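Putative exonuclease (Eubacterium rectale, PDB 3L0A) is a putative exonuclease of the PDDEXK nuclease-like clan that binds a zinc ion through four cysteines and probably acts as a hydrolase. Local coordinates at residues Gly59-Ser64 against Asp71-Asp76; Ile98-Arg103 against Pro202-Ile207; Tyr170-Ala175 against Gln215-Met220. All coordinates share one frame; numbering follows the deposited sequence.

Contact 1. Residues Gly59-Ser64 against Asp71-Asp76; sequences GSYVDS and DQFKKD
Phe73 lays one face of its ring over the backbone of the facing helix, where it covers the Ser60-Tyr61 peptide link. The CA of Tyr61 stands 4.3 Å from the ring centroid and 26° off the normal, a CH-pi contact made by the main chain instead of by a second ring. Toward the outer end of the ring, CE1 of Phe73 meets CB of Ser60 at 3.5 Å. At the root of the side chain, OG of Ser64 lies 3.5 Å from CB of Phe73, and this hydroxyl finds its hydrogen bond with Ser69 in the turn between the helices. With CG swung anti to the backbone N (chi1 -176°), the phenyl reaches straight across the interhelical space.

Tyr61 supplies the second wall. It crosses Phe73 at about a right angle, and CE2 of Phe73 comes up to the edge of the tyrosine ring, 4.1 Å from its CD2. Farther along, the extended chain of Lys74 brings CE to 3.4 Å from OH of Tyr61, a methylene contact, while the phenol itself is hydrogen-bonded to Glu95 of helix 89-102. Replacing Phe73 by an alanine would probably leave the Ser60-Tyr61 backbone and the edge of the Tyr61 ring without their cover, opening a gap between the helices.

The axes of the two short segments are roughly antiparallel, at 149°, and approach to 9.7 Å. Only a few residues separate helix 54-67 from helix 70-76: this is a helical hairpin, and between these two segments Phe73 makes most of the contact from the short arm.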
ATOM      1  N   GLY A  59       0.921 -21.666   3.675  1.00 27.11           N
ATOM      2  CA  GLY A  59       0.407 -22.714   2.821  1.00 26.29           C
ATOM      3  C   GLY A  59       0.940 -24.099   3.083  1.00 26.69           C
ATOM      4  O   GLY A  59       0.144 -25.043   3.039  1.00 27.23           O
ATOM      5  N   SER A  60       2.244 -24.269   3.339  1.00 26.75           N
ATOM      6  CA  SER A  60       2.769 -25.620   3.674  1.00 27.58           C
ATOM      7  C   SER A  60       2.288 -26.126   5.083  1.00 27.31           C
ATOM      8  O   SER A  60       2.171 -27.360   5.340  1.00 26.43           O
ATOM      9  CB  SER A  60       4.308 -25.716   3.621  1.00 28.37           C
ATOM     10  OG  SER A  60       4.829 -25.779   2.301  1.00 30.85           O
ATOM     11  N   TYR A  61       2.006 -25.183   5.975  1.00 26.53           N
ATOM     12  CA  TYR A  61       1.568 -25.519   7.325  1.00 25.99           C
ATOM     13  C   TYR A  61       0.237 -26.224   7.213  1.00 25.88           C
ATOM     14  O   TYR A  61       0.010 -27.258   7.848  1.00 25.62           O
ATOM     15  CB  TYR A  61       1.413 -24.242   8.169  1.00 25.62           C
ATOM     16  CG  TYR A  61       1.071 -24.449   9.643  1.00 23.59           C
ATOM     17  CD1 TYR A  61      -0.244 -24.549  10.074  1.00 23.59           C
ATOM     18  CD2 TYR A  61       2.059 -24.496  10.604  1.00 22.16           C
ATOM     19  CE1 TYR A  61      -0.555 -24.675  11.432  1.00 20.14           C
ATOM     20  CE2 TYR A  61       1.764 -24.618  11.955  1.00 18.84           C
ATOM     21  CZ  TYR A  61       0.454 -24.719  12.367  1.00 21.40           C
ATOM     22  OH  TYR A  61       0.171 -24.887  13.712  1.00 18.00           O
ATOM     23  N   VAL A  62      -0.613 -25.652   6.371  1.00 25.85           N
ATOM     24  CA  VAL A  62      -1.924 -26.176   6.122  1.00 25.47           C
ATOM     25  C   VAL A  62      -1.858 -27.496   5.376  1.00 26.01           C
ATOM     26  O   VAL A  62      -2.593 -28.435   5.748  1.00 24.86           O
ATOM     27  CB  VAL A  62      -2.797 -25.171   5.366  1.00 25.48           C
ATOM     28  CG1 VAL A  62      -4.075 -25.820   5.010  1.00 25.83           C
ATOM     29  CG2 VAL A  62      -3.032 -23.866   6.218  1.00 24.03           C
ATOM     30  N   ASP A  63      -0.992 -27.614   4.361  1.00 25.59           N
ATOM     31  CA  ASP A  63      -0.798 -28.940   3.691  1.00 26.19           C
ATOM     32  C   ASP A  63      -0.438 -29.988   4.717  1.00 26.09           C
ATOM     33  O   ASP A  63      -0.981 -31.105   4.768  1.00 26.75           O
ATOM     34  CB  ASP A  63       0.374 -28.922   2.707  1.00 26.70           C
ATOM     35  CG  ASP A  63       0.019 -28.359   1.380  1.00 28.46           C
ATOM     36  OD1 ASP A  63      -1.169 -28.379   1.014  1.00 29.81           O
ATOM     37  OD2 ASP A  63       0.949 -27.895   0.689  1.00 33.55           O
ATOM     38  N   SER A  64       0.530 -29.623   5.539  1.00 25.98           N
ATOM     39  CA  SER A  64       1.005 -30.527   6.535  1.00 25.76           C
ATOM     40  C   SER A  64      -0.078 -30.946   7.539  1.00 24.66           C
ATOM     41  O   SER A  64      -0.080 -32.098   7.985  1.00 24.08           O
ATOM     42  CB  SER A  64       2.197 -29.966   7.263  1.00 26.09           C
ATOM     43  OG  SER A  64       2.810 -31.076   7.897  1.00 29.39           O
ATOM     44  N   ASP A  71       3.709 -32.287  12.988  1.00 25.66           N
ATOM     45  CA  ASP A  71       4.745 -32.314  14.042  1.00 26.70           C
ATOM     46  C   ASP A  71       6.107 -32.113  13.417  1.00 27.18           C
ATOM     47  O   ASP A  71       6.936 -31.362  13.945  1.00 27.18           O
ATOM     48  CB  ASP A  71       4.749 -33.637  14.825  1.00 27.47           C
ATOM     49  CG  ASP A  71       5.631 -33.574  16.076  1.00 28.67           C
ATOM     50  OD1 ASP A  71       5.257 -32.877  17.038  1.00 32.15           O
ATOM     51  OD2 ASP A  71       6.709 -34.208  16.108  1.00 31.99           O
ATOM     52  N   GLN A  72       6.336 -32.813  12.306  1.00 27.85           N
ATOM     53  CA  GLN A  72       7.613 -32.779  11.633  1.00 27.94           C
ATOM     54  C   GLN A  72       7.771 -31.504  10.867  1.00 27.31           C
ATOM     55  O   GLN A  72       8.877 -30.996  10.789  1.00 28.09           O
ATOM     56  CB  GLN A  72       7.817 -33.978  10.700  1.00 28.46           C
ATOM     57  CG  GLN A  72       9.298 -34.155  10.247  1.00 30.04           C
ATOM     58  CD  GLN A  72      10.303 -34.327  11.424  1.00 31.64           C
ATOM     59  OE1 GLN A  72      10.130 -35.197  12.308  1.00 31.41           O
ATOM     60  NE2 GLN A  72      11.348 -33.476  11.442  1.00 30.67           N
ATOM     61  N   PHE A  73       6.693 -30.955  10.320  1.00 26.63           N
ATOM     62  CA  PHE A  73       6.817 -29.630   9.700  1.00 26.06           C
ATOM     63  C   PHE A  73       7.340 -28.574  10.694  1.00 25.98           C
ATOM     64  O   PHE A  73       8.227 -27.739  10.379  1.00 25.33           O
ATOM     65  CB  PHE A  73       5.491 -29.159   9.154  1.00 26.14           C
ATOM     66  CG  PHE A  73       5.588 -27.867   8.421  1.00 25.82           C
ATOM     67  CD1 PHE A  73       6.037 -27.836   7.125  1.00 27.44           C
ATOM     68  CD2 PHE A  73       5.242 -26.688   9.025  1.00 27.10           C
ATOM     69  CE1 PHE A  73       6.149 -26.643   6.444  1.00 28.12           C
ATOM     70  CE2 PHE A  73       5.330 -25.487   8.345  1.00 28.22           C
ATOM     71  CZ  PHE A  73       5.793 -25.466   7.047  1.00 29.03           C
ATOM     72  N   LYS A  74       6.773 -28.603  11.894  1.00 25.32           N
ATOM     73  CA  LYS A  74       7.133 -27.639  12.901  1.00 25.42           C
ATOM     74  C   LYS A  74       8.592 -27.808  13.316  1.00 25.83           C
ATOM     75  O   LYS A  74       9.306 -26.834  13.509  1.00 25.80           O
ATOM     76  CB  LYS A  74       6.214 -27.802  14.090  1.00 24.62           C
ATOM     77  CG  LYS A  74       4.863 -27.177  13.849  1.00 24.08           C
ATOM     78  CD  LYS A  74       3.917 -27.520  14.958  1.00 22.84           C
ATOM     79  CE  LYS A  74       2.780 -26.528  15.068  1.00 22.06           C
ATOM     80  NZ  LYS A  74       1.727 -27.048  16.009  1.00 20.04           N
ATOM     81  N   LYS A  75       9.023 -29.056  13.444  1.00 26.38           N
ATOM     82  CA  LYS A  75      10.410 -29.357  13.748  1.00 26.85           C
ATOM     83  C   LYS A  75      11.354 -28.821  12.666  1.00 26.76           C
ATOM     84  O   LYS A  75      12.392 -28.228  12.987  1.00 27.65           O
ATOM     85  CB  LYS A  75      10.604 -30.871  13.970  1.00 27.05           C
ATOM     86  CG  LYS A  75      10.340 -31.314  15.413  1.00 28.61           C
ATOM     87  CD  LYS A  75       9.968 -32.801  15.504  1.00 30.29           C
ATOM     88  CE  LYS A  75       9.964 -33.363  16.939  1.00 31.31           C
ATOM     89  NZ  LYS A  75       9.266 -34.716  17.028  1.00 28.53           N
ATOM     90  N   ASP A  76      10.983 -28.970  11.398  1.00 26.44           N
ATOM     91  CA  ASP A  76      11.883 -28.583  10.303  1.00 26.22           C
ATOM     92  C   ASP A  76      11.898 -27.090  10.015  1.00 25.73           C
ATOM     93  O   ASP A  76      12.755 -26.645   9.252  1.00 25.30           O
ATOM     94  CB  ASP A  76      11.509 -29.277   8.986  1.00 26.31           C
ATOM     95  CG  ASP A  76      11.711 -30.775   9.011  1.00 27.86           C
ATOM     96  OD1 ASP A  76      12.581 -31.287   9.755  1.00 27.77           O
ATOM     97  OD2 ASP A  76      10.972 -31.451   8.258  1.00 29.24           O
TER

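Contact 2. Residues Ile98-Arg103 against Pro202-Ile207; sequences IARIER and PDIRII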
ATOM      1  N   ILE A  98      -7.924 -23.194   8.890  1.00 16.32           N
ATOM      2  CA  ILE A  98      -8.199 -24.671   8.901  1.00 15.72           C
ATOM      3  C   ILE A  98      -9.547 -24.990   9.558  1.00 16.84           C
ATOM      4  O   ILE A  98     -10.309 -25.864   9.080  1.00 18.42           O
ATOM      5  CB  ILE A  98      -7.103 -25.443   9.615  1.00 14.84           C
ATOM      6  CG1 ILE A  98      -5.822 -25.463   8.766  1.00 15.47           C
ATOM      7  CG2 ILE A  98      -7.510 -26.850   9.966  1.00 12.91           C
ATOM      8  CD1 ILE A  98      -4.560 -25.872   9.579  1.00 12.33           C
ATOM      9  N   ALA A  99      -9.824 -24.355  10.684  1.00 17.69           N
ATOM     10  CA  ALA A  99     -11.074 -24.617  11.404  1.00 19.73           C
ATOM     11  C   ALA A  99     -12.264 -24.190  10.566  1.00 20.48           C
ATOM     12  O   ALA A  99     -13.328 -24.807  10.617  1.00 22.51           O
ATOM     13  CB  ALA A  99     -11.089 -23.866  12.744  1.00 19.62           C
ATOM     14  N   ARG A 100     -12.076 -23.120   9.809  1.00 21.24           N
ATOM     15  CA  ARG A 100     -13.130 -22.589   8.960  1.00 21.63           C
ATOM     16  C   ARG A 100     -13.508 -23.560   7.833  1.00 21.48           C
ATOM     17  O   ARG A 100     -14.706 -23.800   7.578  1.00 20.34           O
ATOM     18  CB  ARG A 100     -12.748 -21.219   8.415  1.00 21.46           C
ATOM     19  CG  ARG A 100     -13.782 -20.657   7.443  1.00 23.89           C
ATOM     20  CD  ARG A 100     -15.124 -20.539   8.127  1.00 23.95           C
ATOM     21  NE  ARG A 100     -16.172 -20.001   7.285  1.00 24.53           N
ATOM     22  CZ  ARG A 100     -17.183 -20.698   6.754  1.00 20.67           C
ATOM     23  NH1 ARG A 100     -17.320 -22.016   6.882  1.00 23.38           N
ATOM     24  NH2 ARG A 100     -18.074 -20.059   6.050  1.00 19.84           N
ATOM     25  N   ILE A 101     -12.482 -24.117   7.198  1.00 21.94           N
ATOM     26  CA  ILE A 101     -12.598 -25.206   6.202  1.00 22.78           C
ATOM     27  C   ILE A 101     -13.272 -26.424   6.806  1.00 24.06           C
ATOM     28  O   ILE A 101     -14.157 -27.047   6.211  1.00 24.67           O
ATOM     29  CB  ILE A 101     -11.179 -25.621   5.724  1.00 22.52           C
ATOM     30  CG1 ILE A 101     -10.583 -24.577   4.781  1.00 23.82           C
ATOM     31  CG2 ILE A 101     -11.179 -26.927   5.035  1.00 24.63           C
ATOM     32  CD1 ILE A 101      -9.002 -24.790   4.481  1.00 21.51           C
ATOM     33  N   GLU A 102     -12.861 -26.789   8.013  1.00 24.91           N
ATOM     34  CA  GLU A 102     -13.344 -28.035   8.592  1.00 24.82           C
ATOM     35  C   GLU A 102     -14.814 -28.009   8.912  1.00 25.42           C
ATOM     36  O   GLU A 102     -15.435 -29.029   8.898  1.00 27.22           O
ATOM     37  CB  GLU A 102     -12.553 -28.402   9.835  1.00 24.39           C
ATOM     38  CG  GLU A 102     -11.259 -29.081   9.474  1.00 24.70           C
ATOM     39  CD  GLU A 102     -10.530 -29.669  10.657  1.00 26.11           C
ATOM     40  OE1 GLU A 102     -10.547 -29.083  11.765  1.00 25.80           O
ATOM     41  OE2 GLU A 102      -9.913 -30.728  10.462  1.00 29.82           O
ATOM     42  N   ARG A 103     -15.401 -26.857   9.189  1.00 26.27           N
ATOM     43  CA  ARG A 103     -16.833 -26.824   9.473  1.00 25.72           C
ATOM     44  C   ARG A 103     -17.763 -26.779   8.221  1.00 25.81           C
ATOM     45  O   ARG A 103     -19.001 -26.710   8.362  1.00 23.98           O
ATOM     46  CB  ARG A 103     -17.156 -25.718  10.482  1.00 26.33           C
ATOM     47  CG  ARG A 103     -17.166 -24.312  10.011  1.00 25.62           C
ATOM     48  CD  ARG A 103     -17.477 -23.395  11.204  1.00 27.63           C
ATOM     49  NE  ARG A 103     -17.437 -21.981  10.814  1.00 30.16           N
ATOM     50  CZ  ARG A 103     -18.396 -21.329  10.138  1.00 27.60           C
ATOM     51  NH1 ARG A 103     -19.513 -21.939   9.779  1.00 25.08           N
ATOM     52  NH2 ARG A 103     -18.231 -20.043   9.834  1.00 24.10           N
ATOM     53  N   PRO A 202     -12.331 -15.668   6.673  1.00 22.31           N
ATOM     54  CA  PRO A 202     -11.877 -16.247   5.432  1.00 22.87           C
ATOM     55  C   PRO A 202     -13.007 -16.499   4.426  1.00 22.71           C
ATOM     56  O   PRO A 202     -14.081 -16.937   4.794  1.00 23.45           O
ATOM     57  CB  PRO A 202     -11.261 -17.574   5.870  1.00 23.19           C
ATOM     58  CG  PRO A 202     -11.015 -17.429   7.332  1.00 22.85           C
ATOM     59  CD  PRO A 202     -11.942 -16.470   7.845  1.00 21.94           C
ATOM     60  N   ASP A 203     -12.733 -16.188   3.175  1.00 22.82           N
ATOM     61  CA  ASP A 203     -13.576 -16.539   2.037  1.00 23.86           C
ATOM     62  C   ASP A 203     -13.247 -17.964   1.667  1.00 23.09           C
ATOM     63  O   ASP A 203     -12.089 -18.259   1.472  1.00 24.28           O
ATOM     64  CB  ASP A 203     -13.190 -15.623   0.866  1.00 24.09           C
ATOM     65  CG  ASP A 203     -14.269 -15.485  -0.189  1.00 24.93           C
ATOM     66  OD1 ASP A 203     -15.418 -15.823   0.063  1.00 25.24           O
ATOM     67  OD2 ASP A 203     -13.944 -14.995  -1.286  1.00 27.91           O
ATOM     68  N   ILE A 204     -14.231 -18.843   1.558  1.00 22.44           N
ATOM     69  CA  ILE A 204     -14.004 -20.201   1.051  1.00 21.62           C
ATOM     70  C   ILE A 204     -14.830 -20.495  -0.213  1.00 21.59           C
ATOM     71  O   ILE A 204     -16.038 -20.154  -0.249  1.00 21.56           O
ATOM     72  CB  ILE A 204     -14.336 -21.339   2.107  1.00 21.69           C
ATOM     73  CG1 ILE A 204     -15.856 -21.505   2.301  1.00 20.98           C
ATOM     74  CG2 ILE A 204     -13.578 -21.115   3.428  1.00 23.10           C
ATOM     75  CD1 ILE A 204     -16.273 -22.351   3.475  1.00 14.01           C
ATOM     76  N   ARG A 205     -14.186 -21.172  -1.192  1.00 20.84           N
ATOM     77  CA  ARG A 205     -14.783 -21.592  -2.470  1.00 20.50           C
ATOM     78  C   ARG A 205     -14.108 -22.843  -3.001  1.00 20.01           C
ATOM     79  O   ARG A 205     -12.891 -22.976  -2.900  1.00 20.60           O
ATOM     80  CB  ARG A 205     -14.562 -20.536  -3.573  1.00 20.34           C
ATOM     81  CG  ARG A 205     -15.281 -19.225  -3.449  1.00 19.38           C
ATOM     82  CD  ARG A 205     -16.748 -19.359  -3.434  1.00 22.74           C
ATOM     83  NE  ARG A 205     -17.399 -18.049  -3.331  1.00 24.23           N
ATOM     84  CZ  ARG A 205     -18.727 -17.886  -3.383  1.00 25.74           C
ATOM     85  NH1 ARG A 205     -19.536 -18.933  -3.528  1.00 26.50           N
ATOM     86  NH2 ARG A 205     -19.255 -16.672  -3.295  1.00 24.70           N
ATOM     87  N   ILE A 206     -14.889 -23.711  -3.633  1.00 19.57           N
ATOM     88  CA  ILE A 206     -14.389 -24.730  -4.561  1.00 19.13           C
ATOM     89  C   ILE A 206     -14.507 -24.171  -5.978  1.00 19.69           C
ATOM     90  O   ILE A 206     -15.599 -23.803  -6.403  1.00 22.33           O
ATOM     91  CB  ILE A 206     -15.213 -26.035  -4.447  1.00 18.84           C
ATOM     92  CG1 ILE A 206     -14.983 -26.714  -3.093  1.00 17.85           C
ATOM     93  CG2 ILE A 206     -14.803 -27.024  -5.514  1.00 19.13           C
ATOM     94  CD1 ILE A 206     -13.425 -26.942  -2.726  1.00 15.19           C
ATOM     95  N   ILE A 207     -13.398 -24.058  -6.715  1.00 20.01           N
ATOM     96  CA  ILE A 207     -13.430 -23.482  -8.060  1.00 18.99           C
ATOM     97  C   ILE A 207     -13.032 -24.526  -9.118  1.00 18.57           C
ATOM     98  O   ILE A 207     -11.886 -24.976  -9.139  1.00 18.78           O
ATOM     99  CB  ILE A 207     -12.488 -22.306  -8.174  1.00 19.22           C
ATOM    100  CG1 ILE A 207     -12.782 -21.286  -7.078  1.00 20.62           C
ATOM    101  CG2 ILE A 207     -12.586 -21.636  -9.577  1.00 17.70           C
ATOM    102  CD1 ILE A 207     -11.592 -20.772  -6.375  1.00 17.42           C
TER
HETATM  103  O   HOH W   1     -15.804 -17.069   7.154  1.00 29.17           O
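Arg100 and Ile204 meet through apolar packing against a flat cation: CD1 of Ile204 sits over one face of the Arg100 guanidinium, 3.6 Å from NH1 and displaced toward the rim of the group. The two side chains cross at about a right angle. Lower down, the aliphatic part of Arg100 also joins in, with its CG 4.0 Å from CG2 of Ile204 and 4.3 Å from CG of Pro202. A bend at chi2 (59°) turns the arginine chain aside after CG, which lets its methylenes face the proline and isoleucine while the guanidinium passes across the isoleucine tip.

Polar contact is carried by a water. It accepts from NE of Arg100 at 3.0 Å, lying in the guanidinium plane at its edge, and donates to the carbonyl O of Pro202 at 2.9 Å, so the helix and the loop leading into the strand are bridged by one water. NH2 of Arg100 is hydrogen-bonded to the carbonyl oxygens of Arg248 and Arg251 of the second subunit.

Within segment 98-103, NH2 of Arg103 lies over the other face of the Arg100 guanidinium, and that atom is itself bonded to the carbonyl of His249 of the second subunit; these carbonyls probably ease the proximity of the two cations.

The contact joins the C-terminal end of helix 89-102 to the start of strand 204-209 and the loop just before it; the strand pairs with strand 191-197. Helix 54-67 packs on the same helix through Ile98 and Ile101, and at Ile207 the sheet continues into the second subunit.

Contact 3. Residues Tyr170-Ala175 against Gln215-Met220; sequences YDIQGA and QEALHM
Ala217 pushes its methyl group between Asp171 and Ile172, where a piece of helix 170-185 meets a piece of helix 211-232. It is a perpendicular helix-helix packing within the PDDEXK-like domain, with alanines at the crossing: the axes of the two short segments approach to 8.1 Å, with a signed crossing angle of -90°, a separation made possible by the small residues on both sides.

The tight part holds two pairs. In one, Ala217, which is buried and the residue most covered by the facing segment, meets Ile172: CD1 of Ile172 ends 3.9 Å from CB of Ala217 and 3.8 Å from the carbonyl O of the same residue. In the other, CB of Ala175 touches CB of Leu218 at 3.9 Å, and the CA atoms of these two residues approach to 5.6 Å, so the backbones come close with little more than methyl and methylene groups between them. The CA atoms of Ile172 and Ala217 are closer still. Leu218 carries its CG anti to the backbone N (chi1 -169°), and this brings CD1 to the flank of Ala175, 4.1 Å from its CB. Ala175 also packs on Leu214, extending the apolar seam along the second helix.

On the looser side, the outer parts of Ile172 and Leu218 belong to residues that stay partly exposed; Ile172 packs also on Tyr24 of helix 21-28 and on Val221. Asp171 offers a carboxylate there instead of a hydrocarbon. Its OD1 takes a weak bond from the N of Ile172, while its OD2 lies 3.8 Å from CB of Ala217, a contact of van der Waals kind that pairs no charges.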
ATOM      1  N   TYR A 170      -2.413 -21.002 -12.564  1.00 22.06           N
ATOM      2  CA  TYR A 170      -2.942 -22.257 -12.022  1.00 22.63           C
ATOM      3  C   TYR A 170      -3.677 -23.028 -13.096  1.00 22.39           C
ATOM      4  O   TYR A 170      -4.014 -24.215 -12.915  1.00 22.41           O
ATOM      5  CB  TYR A 170      -3.818 -22.034 -10.784  1.00 22.56           C
ATOM      6  CG  TYR A 170      -3.047 -21.332  -9.662  1.00 24.14           C
ATOM      7  CD1 TYR A 170      -1.738 -21.710  -9.326  1.00 25.30           C
ATOM      8  CD2 TYR A 170      -3.632 -20.295  -8.930  1.00 24.31           C
ATOM      9  CE1 TYR A 170      -1.014 -21.016  -8.288  1.00 24.86           C
ATOM     10  CE2 TYR A 170      -2.936 -19.637  -7.924  1.00 24.99           C
ATOM     11  CZ  TYR A 170      -1.634 -20.011  -7.605  1.00 24.37           C
ATOM     12  OH  TYR A 170      -1.005 -19.362  -6.588  1.00 24.19           O
ATOM     13  N   ASP A 171      -3.920 -22.374 -14.230  1.00 22.03           N
ATOM     14  CA  ASP A 171      -4.389 -23.111 -15.385  1.00 21.70           C
ATOM     15  C   ASP A 171      -3.278 -24.055 -15.853  1.00 21.59           C
ATOM     16  O   ASP A 171      -3.575 -25.173 -16.197  1.00 21.04           O
ATOM     17  CB  ASP A 171      -4.959 -22.205 -16.498  1.00 21.70           C
ATOM     18  CG  ASP A 171      -4.025 -21.104 -16.919  1.00 22.25           C
ATOM     19  OD1 ASP A 171      -2.999 -20.861 -16.226  1.00 20.68           O
ATOM     20  OD2 ASP A 171      -4.343 -20.467 -17.949  1.00 21.94           O
ATOM     21  N   ILE A 172      -2.010 -23.639 -15.789  1.00 21.27           N
ATOM     22  CA  ILE A 172      -0.856 -24.520 -16.141  1.00 21.25           C
ATOM     23  C   ILE A 172      -0.811 -25.730 -15.191  1.00 21.13           C
ATOM     24  O   ILE A 172      -0.805 -26.881 -15.613  1.00 21.20           O
ATOM     25  CB  ILE A 172       0.524 -23.801 -16.071  1.00 21.74           C
ATOM     26  CG1 ILE A 172       0.564 -22.434 -16.831  1.00 22.52           C
ATOM     27  CG2 ILE A 172       1.637 -24.712 -16.570  1.00 20.47           C
ATOM     28  CD1 ILE A 172       0.696 -22.509 -18.350  1.00 25.09           C
ATOM     29  N   GLN A 173      -0.820 -25.479 -13.896  1.00 20.83           N
ATOM     30  CA  GLN A 173      -0.787 -26.584 -12.942  1.00 20.95           C
ATOM     31  C   GLN A 173      -1.889 -27.626 -13.189  1.00 20.19           C
ATOM     32  O   GLN A 173      -1.629 -28.834 -13.204  1.00 19.97           O
ATOM     33  CB  GLN A 173      -0.896 -26.056 -11.509  1.00 21.33           C
ATOM     34  CG  GLN A 173      -0.756 -27.141 -10.428  1.00 23.24           C
ATOM     35  CD  GLN A 173      -0.882 -26.553  -9.047  1.00 26.68           C
ATOM     36  OE1 GLN A 173      -1.727 -25.710  -8.835  1.00 29.88           O
ATOM     37  NE2 GLN A 173      -0.027 -26.976  -8.104  1.00 29.20           N
ATOM     38  N   GLY A 174      -3.119 -27.153 -13.354  1.00 19.00           N
ATOM     39  CA  GLY A 174      -4.226 -28.045 -13.590  1.00 18.50           C
ATOM     40  C   GLY A 174      -4.049 -28.904 -14.833  1.00 17.33           C
ATOM     41  O   GLY A 174      -4.266 -30.108 -14.772  1.00 16.07           O
ATOM     42  N   ALA A 175      -3.621 -28.271 -15.934  1.00 16.50           N
ATOM     43  CA  ALA A 175      -3.424 -28.935 -17.227  1.00 16.48           C
ATOM     44  C   ALA A 175      -2.439 -30.080 -17.176  1.00 16.14           C
ATOM     45  O   ALA A 175      -2.722 -31.163 -17.741  1.00 16.62           O
ATOM     46  CB  ALA A 175      -3.016 -27.962 -18.287  1.00 16.05           C
ATOM     47  N   GLN A 215      -6.782 -26.780 -21.634  1.00 22.01           N
ATOM     48  CA  GLN A 215      -6.303 -27.028 -23.006  1.00 22.68           C
ATOM     49  C   GLN A 215      -5.485 -25.883 -23.562  1.00 22.93           C
ATOM     50  O   GLN A 215      -4.458 -26.136 -24.183  1.00 22.80           O
ATOM     51  CB  GLN A 215      -7.457 -27.354 -23.985  1.00 22.36           C
ATOM     52  N   GLU A 216      -5.939 -24.641 -23.383  1.00 24.02           N
ATOM     53  CA  GLU A 216      -5.183 -23.478 -23.903  1.00 25.50           C
ATOM     54  C   GLU A 216      -3.826 -23.320 -23.209  1.00 25.84           C
ATOM     55  O   GLU A 216      -2.858 -22.875 -23.830  1.00 26.87           O
ATOM     56  CB  GLU A 216      -5.994 -22.155 -23.854  1.00 25.82           C
ATOM     57  CG  GLU A 216      -7.011 -21.991 -25.046  1.00 27.43           C
ATOM     58  N   ALA A 217      -3.754 -23.688 -21.929  1.00 26.23           N
ATOM     59  CA  ALA A 217      -2.511 -23.561 -21.150  1.00 26.09           C
ATOM     60  C   ALA A 217      -1.520 -24.689 -21.441  1.00 26.28           C
ATOM     61  O   ALA A 217      -0.310 -24.457 -21.406  1.00 25.32           O
ATOM     62  CB  ALA A 217      -2.806 -23.509 -19.659  1.00 25.94           C
ATOM     63  N   LEU A 218      -2.028 -25.908 -21.696  1.00 26.66           N
ATOM     64  CA  LEU A 218      -1.158 -27.048 -22.023  1.00 26.85           C
ATOM     65  C   LEU A 218      -0.516 -26.785 -23.368  1.00 27.65           C
ATOM     66  O   LEU A 218       0.603 -27.226 -23.617  1.00 27.66           O
ATOM     67  CB  LEU A 218      -1.934 -28.368 -22.030  1.00 27.05           C
ATOM     68  CG  LEU A 218      -1.137 -29.683 -22.091  1.00 26.14           C
ATOM     69  CD1 LEU A 218      -0.359 -29.907 -20.795  1.00 24.83           C
ATOM     70  CD2 LEU A 218      -2.067 -30.879 -22.389  1.00 23.47           C
ATOM     71  N   HIS A 219      -1.236 -26.046 -24.213  1.00 28.89           N
ATOM     72  CA  HIS A 219      -0.723 -25.586 -25.507  1.00 30.19           C
ATOM     73  C   HIS A 219       0.457 -24.629 -25.325  1.00 30.72           C
ATOM     74  O   HIS A 219       1.523 -24.861 -25.874  1.00 30.57           O
ATOM     75  CB  HIS A 219      -1.829 -24.935 -26.356  1.00 30.31           C
ATOM     76  CG  HIS A 219      -1.354 -24.453 -27.689  1.00 32.15           C
ATOM     77  ND1 HIS A 219      -1.164 -25.296 -28.766  1.00 33.67           N
ATOM     78  CD2 HIS A 219      -0.998 -23.215 -28.115  1.00 33.57           C
ATOM     79  CE1 HIS A 219      -0.717 -24.600 -29.795  1.00 34.04           C
ATOM     80  NE2 HIS A 219      -0.611 -23.333 -29.428  1.00 33.49           N
HETATM   81  N   MSE A 220       0.270 -23.576 -24.544  1.00 31.69           N
HETATM   82  CA  MSE A 220       1.363 -22.653 -24.224  1.00 32.71           C
HETATM   83  C   MSE A 220       2.606 -23.351 -23.657  1.00 31.13           C
HETATM   84  O   MSE A 220       3.735 -22.979 -23.980  1.00 30.65           O
HETATM   85  CB  MSE A 220       0.886 -21.570 -23.240  1.00 34.69           C
HETATM   86  CG  MSE A 220       0.090 -20.405 -23.906  1.00 40.96           C
HETATM   87 SE   MSE A 220       1.014 -19.621 -25.472  0.75 55.17          SE
HETATM   88  CE  MSE A 220       2.477 -18.698 -24.501  1.00 48.67           C
TER

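In the fold
From the N terminus, contact 1 comes first and closes the shortest loop, a short connection joining helix 54-67 to helix 70-76. The chain then enters helix 89-102, where contact 2 opens; Val62 of the first contact packs there on Ile98, so the two contacts touch. Contact 2 closes only at residues 202-207, where strand 204-209 begins, after almost a hundred residues that include much of the central mixed sheet. Contact 3 opens within that long loop at helix 170-185 and closes beyond it on helix 211-232, so contacts 2 and 3 cross. Contacts 1 and 3 lie on opposite sides of the chain's centre, about 28 Å apart between centres.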